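Local atomic coordinates of family 88 glycosyl hydrolase (Bacteroides thetaiotaomicron, PDB entry 5NOA), a protein that is assigned to the family 88 glycosyl hydrolases but probably acts as a polysaccharide lyase that removes rhamnose caps from complex arabinogalactan proteins. Residues E67-T72 / E76-S81; I119-Y124 / A138-V143; Y146-P151 / L182-E187. All blocks are in the same frame, centred on the assembly; numbering follows the deposited sequence.

Contact 1: residues E67-T72 / E76-S81; sequences EAYFLT and EYLEYS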
# COMPACT_ATOMS: atom_id res chain seq x y z
N GLU A 67 -3.07 4.93 -10.05
CA GLU A 67 -4.38 5.32 -9.54
C GLU A 67 -4.80 6.69 -10.07
O GLU A 67 -5.96 6.88 -10.47
CB GLU A 67 -4.36 5.31 -8.01
CG GLU A 67 -5.72 5.31 -7.37
CD GLU A 67 -6.40 3.97 -7.35
OE1 GLU A 67 -7.60 3.95 -7.07
OE2 GLU A 67 -5.74 2.93 -7.57
N ALA A 68 -3.88 7.65 -10.01
CA ALA A 68 -4.18 8.99 -10.51
C ALA A 68 -4.50 8.99 -12.01
O ALA A 68 -5.38 9.72 -12.45
CB ALA A 68 -3.01 9.93 -10.20
N TYR A 69 -3.82 8.14 -12.78
CA TYR A 69 -4.12 8.01 -14.20
C TYR A 69 -5.49 7.42 -14.40
O TYR A 69 -6.27 7.89 -15.23
CB TYR A 69 -3.05 7.16 -14.92
CG TYR A 69 -3.39 7.03 -16.37
CD1 TYR A 69 -3.36 8.14 -17.19
CD2 TYR A 69 -3.85 5.83 -16.90
CE1 TYR A 69 -3.72 8.04 -18.51
CE2 TYR A 69 -4.21 5.73 -18.25
CZ TYR A 69 -4.15 6.85 -19.03
OH TYR A 69 -4.51 6.75 -20.35
N PHE A 70 -5.82 6.36 -13.66
CA PHE A 70 -7.16 5.77 -13.78
C PHE A 70 -8.26 6.79 -13.45
O PHE A 70 -9.33 6.78 -14.06
CB PHE A 70 -7.33 4.58 -12.85
CG PHE A 70 -6.42 3.44 -13.13
CD1 PHE A 70 -5.84 3.23 -14.36
CD2 PHE A 70 -6.12 2.55 -12.10
CE1 PHE A 70 -5.00 2.16 -14.59
CE2 PHE A 70 -5.29 1.48 -12.33
CZ PHE A 70 -4.74 1.28 -13.57
N LEU A 71 -8.02 7.65 -12.47
CA LEU A 71 -9.01 8.66 -12.08
C LEU A 71 -9.13 9.78 -13.09
O LEU A 71 -10.25 10.18 -13.41
CB LEU A 71 -8.65 9.25 -10.71
CG LEU A 71 -9.68 10.20 -10.13
CD1 LEU A 71 -10.79 9.40 -9.47
CD2 LEU A 71 -9.04 11.12 -9.09
N THR A 72 -8.00 10.30 -13.55
CA THR A 72 -7.97 11.56 -14.28
C THR A 72 -7.68 11.43 -15.76
O THR A 72 -7.89 12.39 -16.51
CB THR A 72 -6.90 12.53 -13.73
OG1 THR A 72 -5.58 12.04 -14.01
CG2 THR A 72 -7.05 12.74 -12.25
N GLU A 76 0.27 12.37 -19.40
CA GLU A 76 1.59 12.45 -18.83
C GLU A 76 1.79 11.42 -17.72
O GLU A 76 2.92 10.94 -17.53
CB GLU A 76 1.85 13.86 -18.28
CG GLU A 76 1.99 14.91 -19.36
CD GLU A 76 0.70 15.61 -19.79
OE1 GLU A 76 -0.44 15.10 -19.59
OE2 GLU A 76 0.86 16.71 -20.40
N TYR A 77 0.75 11.08 -16.97
CA TYR A 77 0.91 10.11 -15.91
C TYR A 77 1.18 8.73 -16.44
O TYR A 77 2.05 8.03 -15.97
CB TYR A 77 -0.29 10.13 -14.95
CG TYR A 77 -0.53 11.46 -14.25
CD1 TYR A 77 0.42 12.45 -14.19
CD2 TYR A 77 -1.73 11.70 -13.60
CE1 TYR A 77 0.19 13.66 -13.56
CE2 TYR A 77 -1.99 12.90 -12.95
CZ TYR A 77 -1.03 13.89 -12.93
OH TYR A 77 -1.29 15.08 -12.32
N LEU A 78 0.43 8.36 -17.47
CA LEU A 78 0.67 7.06 -18.11
C LEU A 78 2.09 6.98 -18.68
O LEU A 78 2.79 6.00 -18.49
CB LEU A 78 -0.35 6.82 -19.21
CG LEU A 78 -0.19 5.52 -20.00
CD1 LEU A 78 -0.26 4.32 -19.07
CD2 LEU A 78 -1.26 5.44 -21.07
N GLU A 79 2.50 8.05 -19.34
CA GLU A 79 3.83 8.09 -19.90
C GLU A 79 4.93 7.94 -18.85
O GLU A 79 5.95 7.30 -19.10
CB GLU A 79 4.02 9.33 -20.76
CG GLU A 79 3.16 9.29 -22.03
CD GLU A 79 3.18 7.94 -22.79
OE1 GLU A 79 4.29 7.55 -23.24
OE2 GLU A 79 2.09 7.28 -22.94
N TYR A 80 4.73 8.52 -17.68
CA TYR A 80 5.71 8.45 -16.62
C TYR A 80 5.90 7.03 -16.11
O TYR A 80 7.02 6.57 -15.94
CB TYR A 80 5.29 9.39 -15.49
CG TYR A 80 6.39 9.68 -14.49
CD1 TYR A 80 7.36 10.62 -14.74
CD2 TYR A 80 6.42 9.04 -13.25
CE1 TYR A 80 8.36 10.89 -13.85
CE2 TYR A 80 7.40 9.33 -12.34
CZ TYR A 80 8.35 10.26 -12.64
OH TYR A 80 9.33 10.54 -11.70
N SER A 81 4.78 6.32 -15.88
CA SER A 81 4.91 4.91 -15.48
C SER A 81 5.46 4.01 -16.60
O SER A 81 6.24 3.09 -16.33
CB SER A 81 3.61 4.36 -14.92
OG SER A 81 3.36 4.84 -13.63
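Y69 and L78 make the tightest part of this helix pair. L78 sets its CB over one face of the Y69 ring, 3.7 Å from the ring centroid and 14° off the normal, a CH-pi contact displaced toward the rim. Its CD2 branch follows the ring outward to Y69 OH, 3.6 Å away. With CG anti to the backbone N (chi1 179°), Y69 sends its ring across the interhelical gap to receive this leucine. Deeper, Y77 fits beside it: Y69 CB and Y77 CB lie 4.1 Å apart, and the Y77 ring runs on past A68 CB and T72 OG1. That hydroxyl donates to A68 O over 2.8 Å, from the face opposite T72 N. The solvent side is looser: E76 points away and E79 turns outward to K82. Helix 120-130 packs on the aromatic-leucine pair, L130 on Y69 and L78, and L127 on L78. Helices 56-72 and 75-87, joined by a very short turn, run nearly antiparallel at 153°. With T72 OG1 bonded to A68 O and Y77 OH to H38, the packing of Y69, L78, Y77 and A68 rests on dispersion and hydrophobic burial; N65 and H62, earlier in helix 56-72, supply polar ties to Y77 O and S81.

Contact 2: residues I119-Y124 / A138-V143; sequences ICFQTY and ARAREV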
# COMPACT_ATOMS: atom_id res chain seq x y z
N ILE A 119 6.44 -5.79 -6.22
CA ILE A 119 5.40 -4.79 -6.34
C ILE A 119 5.43 -4.11 -7.69
O ILE A 119 4.38 -3.70 -8.20
CB ILE A 119 5.41 -3.80 -5.16
CG1 ILE A 119 4.51 -2.56 -5.45
CG2 ILE A 119 6.81 -3.37 -4.77
CD1 ILE A 119 4.27 -1.65 -4.26
N CYS A 120 6.60 -3.99 -8.32
CA CYS A 120 6.65 -3.44 -9.68
C CYS A 120 5.70 -4.18 -10.64
O CYS A 120 5.18 -3.57 -11.57
CB CYS A 120 8.09 -3.46 -10.20
SG CYS A 120 8.86 -5.08 -10.32
N PHE A 121 5.49 -5.47 -10.42
CA PHE A 121 4.60 -6.24 -11.27
C PHE A 121 3.18 -5.71 -11.26
O PHE A 121 2.46 -5.93 -12.24
CB PHE A 121 4.59 -7.73 -10.86
CG PHE A 121 5.93 -8.44 -10.83
CD1 PHE A 121 7.02 -8.00 -11.56
CD2 PHE A 121 6.06 -9.64 -10.12
CE1 PHE A 121 8.22 -8.72 -11.55
CE2 PHE A 121 7.23 -10.35 -10.11
CZ PHE A 121 8.32 -9.89 -10.83
N GLN A 122 2.76 -5.04 -10.17
CA GLN A 122 1.43 -4.43 -10.17
C GLN A 122 1.28 -3.42 -11.29
O GLN A 122 0.26 -3.36 -11.99
CB GLN A 122 1.13 -3.75 -8.85
CG GLN A 122 1.14 -4.69 -7.65
CD GLN A 122 0.69 -4.01 -6.37
OE1 GLN A 122 -0.20 -3.14 -6.40
NE2 GLN A 122 1.25 -4.42 -5.24
N THR A 123 2.30 -2.57 -11.43
CA THR A 123 2.30 -1.55 -12.48
C THR A 123 2.47 -2.17 -13.85
O THR A 123 1.79 -1.77 -14.80
CB THR A 123 3.33 -0.47 -12.16
OG1 THR A 123 2.90 0.22 -10.96
CG2 THR A 123 3.43 0.55 -13.25
N TYR A 124 3.33 -3.19 -13.96
CA TYR A 124 3.49 -3.82 -15.25
C TYR A 124 2.17 -4.43 -15.73
O TYR A 124 1.83 -4.32 -16.91
CB TYR A 124 4.59 -4.85 -15.23
CG TYR A 124 5.94 -4.37 -14.80
CD1 TYR A 124 6.30 -3.02 -14.81
CD2 TYR A 124 6.88 -5.26 -14.32
CE1 TYR A 124 7.54 -2.60 -14.36
CE2 TYR A 124 8.12 -4.85 -13.89
CZ TYR A 124 8.47 -3.52 -13.92
OH TYR A 124 9.68 -3.05 -13.49
N ALA A 138 5.81 -10.87 -18.87
CA ALA A 138 6.59 -12.12 -18.99
C ALA A 138 7.37 -12.42 -17.72
O ALA A 138 7.34 -13.55 -17.21
CB ALA A 138 7.47 -12.05 -20.22
N ARG A 139 8.11 -11.42 -17.26
CA ARG A 139 8.90 -11.62 -16.06
C ARG A 139 7.99 -11.84 -14.86
O ARG A 139 8.27 -12.71 -14.02
CB ARG A 139 9.88 -10.50 -15.82
CG ARG A 139 10.72 -10.70 -14.56
CD ARG A 139 11.65 -11.86 -14.67
NE ARG A 139 12.66 -11.76 -13.64
CZ ARG A 139 13.74 -12.52 -13.56
NH1 ARG A 139 13.93 -13.55 -14.37
NH2 ARG A 139 14.66 -12.29 -12.64
N ALA A 140 6.92 -11.04 -14.72
CA ALA A 140 6.02 -11.20 -13.59
C ALA A 140 5.52 -12.64 -13.50
O ALA A 140 5.51 -13.27 -12.45
CB ALA A 140 4.87 -10.25 -13.70
N ARG A 141 5.09 -13.16 -14.66
CA ARG A 141 4.57 -14.52 -14.68
C ARG A 141 5.66 -15.56 -14.40
O ARG A 141 5.44 -16.51 -13.66
CB ARG A 141 3.92 -14.84 -16.04
CG ARG A 141 2.56 -14.18 -16.27
CD ARG A 141 1.89 -14.68 -17.55
NE ARG A 141 1.85 -16.12 -17.41
CZ ARG A 141 1.89 -17.01 -18.39
NH1 ARG A 141 1.83 -16.63 -19.66
NH2 ARG A 141 2.02 -18.29 -18.09
N GLU A 142 6.84 -15.38 -14.97
CA GLU A 142 7.94 -16.33 -14.77
C GLU A 142 8.25 -16.43 -13.28
O GLU A 142 8.36 -17.50 -12.72
CB GLU A 142 9.19 -15.88 -15.53
CG GLU A 142 10.38 -16.79 -15.30
CD GLU A 142 11.72 -16.23 -15.77
OE1 GLU A 142 11.88 -15.00 -15.99
OE2 GLU A 142 12.65 -17.07 -15.88
N VAL A 143 8.38 -15.28 -12.64
CA VAL A 143 8.75 -15.24 -11.24
C VAL A 143 7.65 -15.79 -10.37
O VAL A 143 7.91 -16.66 -9.51
CB VAL A 143 9.11 -13.79 -10.84
CG1 VAL A 143 9.24 -13.66 -9.34
CG2 VAL A 143 10.40 -13.36 -11.53
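The F121 ring takes the backbone of A140 on one face and V143 at its edge. A140 CA stands 3.6 Å from the ring centroid and only 3° off the normal, an almost perfectly centred CH-pi contact, while A140 CB slides toward the root of the ring and reaches F121 CG at 3.6 Å. In the plane of the ring, V143 CG1 meets F121 CE2 at 3.9 Å, so the valine closes the rim while the alanine lies over the face. A second flat group, Y124, points toward the partner helix but carries C120 O over the centre of one face, and its hydroxyl is bonded to K91 O. F121 gains its place by setting CG anti to its carbonyl carbon (chi1 -56°), which swings the ring out against helix 135-149. The two helices, 120-130 and 135-149, follow one another in the chain and run in roughly opposed directions, 133° apart over the short segments; the clan to which this family belongs has a six-hairpin, alpha/alpha-barrel fold built from helix pairs. A140 is small enough to let the F121 and A140 CA atoms come within 5.7 Å. With F121 cut back to an alanine, the face-on contact with A140 would be lost, which is likely to leave a gap there and V143 without the rim it packs on. Beside the ring, R139 lends little more than its aliphatic stem. Its NH1 forms a salt bridge to E142 OE1 (3.0 Å), met from above the carboxylate plane, and another to D96, while NH2 is bonded to S95 O and A93 O.

Contact 3: residues Y146-P151 / L182-E187; sequences YQMSTP and LEKLHE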
# COMPACT_ATOMS: atom_id res chain seq x y z
N TYR A 146 7.10 -19.59 -10.88
CA TYR A 146 8.13 -20.36 -10.21
C TYR A 146 7.90 -20.36 -8.69
O TYR A 146 7.91 -21.39 -8.03
CB TYR A 146 9.53 -19.81 -10.51
CG TYR A 146 10.57 -20.54 -9.68
CD1 TYR A 146 10.94 -21.85 -10.00
CD2 TYR A 146 11.13 -19.95 -8.56
CE1 TYR A 146 11.83 -22.54 -9.20
CE2 TYR A 146 12.05 -20.63 -7.78
CZ TYR A 146 12.40 -21.92 -8.09
OH TYR A 146 13.30 -22.60 -7.31
N GLN A 147 7.66 -19.19 -8.12
CA GLN A 147 7.41 -19.11 -6.68
C GLN A 147 6.29 -20.04 -6.26
O GLN A 147 6.41 -20.78 -5.28
CB GLN A 147 7.10 -17.68 -6.29
CG GLN A 147 6.92 -17.45 -4.81
CD GLN A 147 6.85 -15.98 -4.49
OE1 GLN A 147 7.59 -15.18 -5.05
NE2 GLN A 147 5.99 -15.64 -3.54
N MET A 148 5.18 -20.03 -7.00
CA MET A 148 4.04 -20.85 -6.63
C MET A 148 4.31 -22.36 -6.76
O MET A 148 3.66 -23.16 -6.11
CB MET A 148 2.80 -20.48 -7.45
CG MET A 148 2.30 -19.08 -7.14
SD MET A 148 0.74 -18.69 -7.96
CE MET A 148 1.18 -18.71 -9.69
N SER A 149 5.30 -22.72 -7.56
CA SER A 149 5.70 -24.12 -7.72
C SER A 149 6.52 -24.63 -6.58
O SER A 149 6.66 -25.84 -6.40
CB SER A 149 6.49 -24.32 -9.03
OG SER A 149 7.85 -23.93 -8.97
N THR A 150 7.10 -23.74 -5.80
CA THR A 150 7.93 -24.15 -4.65
C THR A 150 6.99 -24.57 -3.50
O THR A 150 5.84 -24.15 -3.46
CB THR A 150 8.87 -23.03 -4.18
OG1 THR A 150 8.12 -21.97 -3.57
CG2 THR A 150 9.72 -22.52 -5.30
N PRO A 151 7.51 -25.39 -2.56
CA PRO A 151 6.66 -25.77 -1.43
C PRO A 151 6.51 -24.71 -0.37
O PRO A 151 5.63 -24.84 0.47
CB PRO A 151 7.36 -27.02 -0.84
CG PRO A 151 8.68 -27.09 -1.45
CD PRO A 151 8.76 -26.17 -2.63
N LEU A 182 -4.88 -17.59 -7.03
CA LEU A 182 -5.80 -17.33 -5.93
C LEU A 182 -5.67 -18.31 -4.78
O LEU A 182 -5.89 -17.97 -3.62
CB LEU A 182 -7.24 -17.22 -6.45
CG LEU A 182 -7.45 -16.17 -7.55
CD1 LEU A 182 -8.92 -16.12 -7.95
CD2 LEU A 182 -6.95 -14.80 -7.13
N GLU A 183 -5.25 -19.53 -5.10
CA GLU A 183 -4.93 -20.49 -4.06
C GLU A 183 -3.70 -20.07 -3.25
O GLU A 183 -3.68 -20.12 -2.00
CB GLU A 183 -4.70 -21.86 -4.66
CG GLU A 183 -4.26 -22.93 -3.69
CD GLU A 183 -5.17 -23.12 -2.50
OE1 GLU A 183 -6.44 -23.09 -2.66
OE2 GLU A 183 -4.57 -23.33 -1.39
N LYS A 184 -2.68 -19.63 -3.95
CA LYS A 184 -1.45 -19.18 -3.30
C LYS A 184 -1.59 -17.85 -2.60
O LYS A 184 -0.94 -17.64 -1.57
CB LYS A 184 -0.30 -19.24 -4.30
CG LYS A 184 0.09 -20.68 -4.67
CD LYS A 184 0.92 -21.33 -3.58
CE LYS A 184 1.26 -22.77 -3.90
NZ LYS A 184 2.15 -23.35 -2.85
N LEU A 185 -2.43 -16.95 -3.12
CA LEU A 185 -2.77 -15.74 -2.34
C LEU A 185 -3.22 -16.16 -0.95
O LEU A 185 -2.77 -15.62 0.07
CB LEU A 185 -3.88 -14.98 -3.08
CG LEU A 185 -4.56 -13.85 -2.30
CD1 LEU A 185 -3.59 -12.78 -1.93
CD2 LEU A 185 -5.70 -13.32 -3.14
N HIS A 186 -4.14 -17.14 -0.90
CA HIS A 186 -4.65 -17.57 0.40
C HIS A 186 -3.57 -18.22 1.26
O HIS A 186 -3.45 -17.92 2.45
CB HIS A 186 -5.79 -18.52 0.20
CG HIS A 186 -6.42 -18.92 1.47
ND1 HIS A 186 -6.16 -20.13 2.07
CD2 HIS A 186 -7.24 -18.25 2.31
CE1 HIS A 186 -6.82 -20.20 3.21
NE2 HIS A 186 -7.48 -19.07 3.39
N GLU A 187 -2.78 -19.12 0.66
CA GLU A 187 -1.77 -19.82 1.43
C GLU A 187 -0.73 -18.85 2.00
O GLU A 187 -0.38 -18.92 3.19
CB GLU A 187 -1.09 -20.85 0.54
CG GLU A 187 -0.04 -21.64 1.29
CD GLU A 187 0.57 -22.75 0.52
OE1 GLU A 187 0.32 -22.91 -0.68
OE2 GLU A 187 1.38 -23.47 1.17
O HOH W 1 4.68 -21.86 -2.60
O HOH W 2 3.41 -25.72 -3.82
O HOH W 3 3.00 -24.93 -0.35
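M148 and K184 lie alongside one another with their chains heading opposite ways, touching near the roots: M148 CG lies 3.7 Å from K184 CG, and M148 SD packs on K184 CB at 3.8 Å. The sulfur end then leads off toward L180, Y181 and Y188 of helix 180-196 and M169 of helix 160-176. K184 takes the other course. Bent at chi2 (-78°) and extended beyond it, it carries CE to 3.3 Å from M148 O and brings its ammonium group to the carboxyl end of helix 135-149. There NZ forms a salt bridge with E187 OE1 at 2.9 Å, reached on the syn side but 34° out of the carboxylate plane. Two waters accept from K184 NZ and donate to T150 O, so the lysine is tied to that carbonyl through solvent. A third water donates to both P151 O and E187 OE2 (2.7 Å to the latter), linking the other carboxylate oxygen to the loop that follows the helix. T150 OG1 donates to Q147 O at 2.7 Å and is also held by Y155. Apolar stems thus meet in the buried half, whereas at the wet rim the positive charge is likely to be eased by its glutamate and by carbonyls at the carboxyl end of a helix.

In the fold
The three contacts follow one another along the chain, each joining helices of the same largely helical chain, contact 3 with the loop after its first helix as well. Contact 1 and contact 2 have centres 19 Å apart and touch where S81 CB meets T123 CG2 at 4.2 Å, between two helices that are consecutive in the chain. Contact 2 and contact 3 share helix 135-149, one on its body and the other at its carboxyl end, with centres 15 Å apart. Contacts 1 and 3 do not touch; their nearest atoms are about 17 Å apart. In series, the contacts connect helix 56-72 through to helix 180-196, and no bound ligand marks an active site among them.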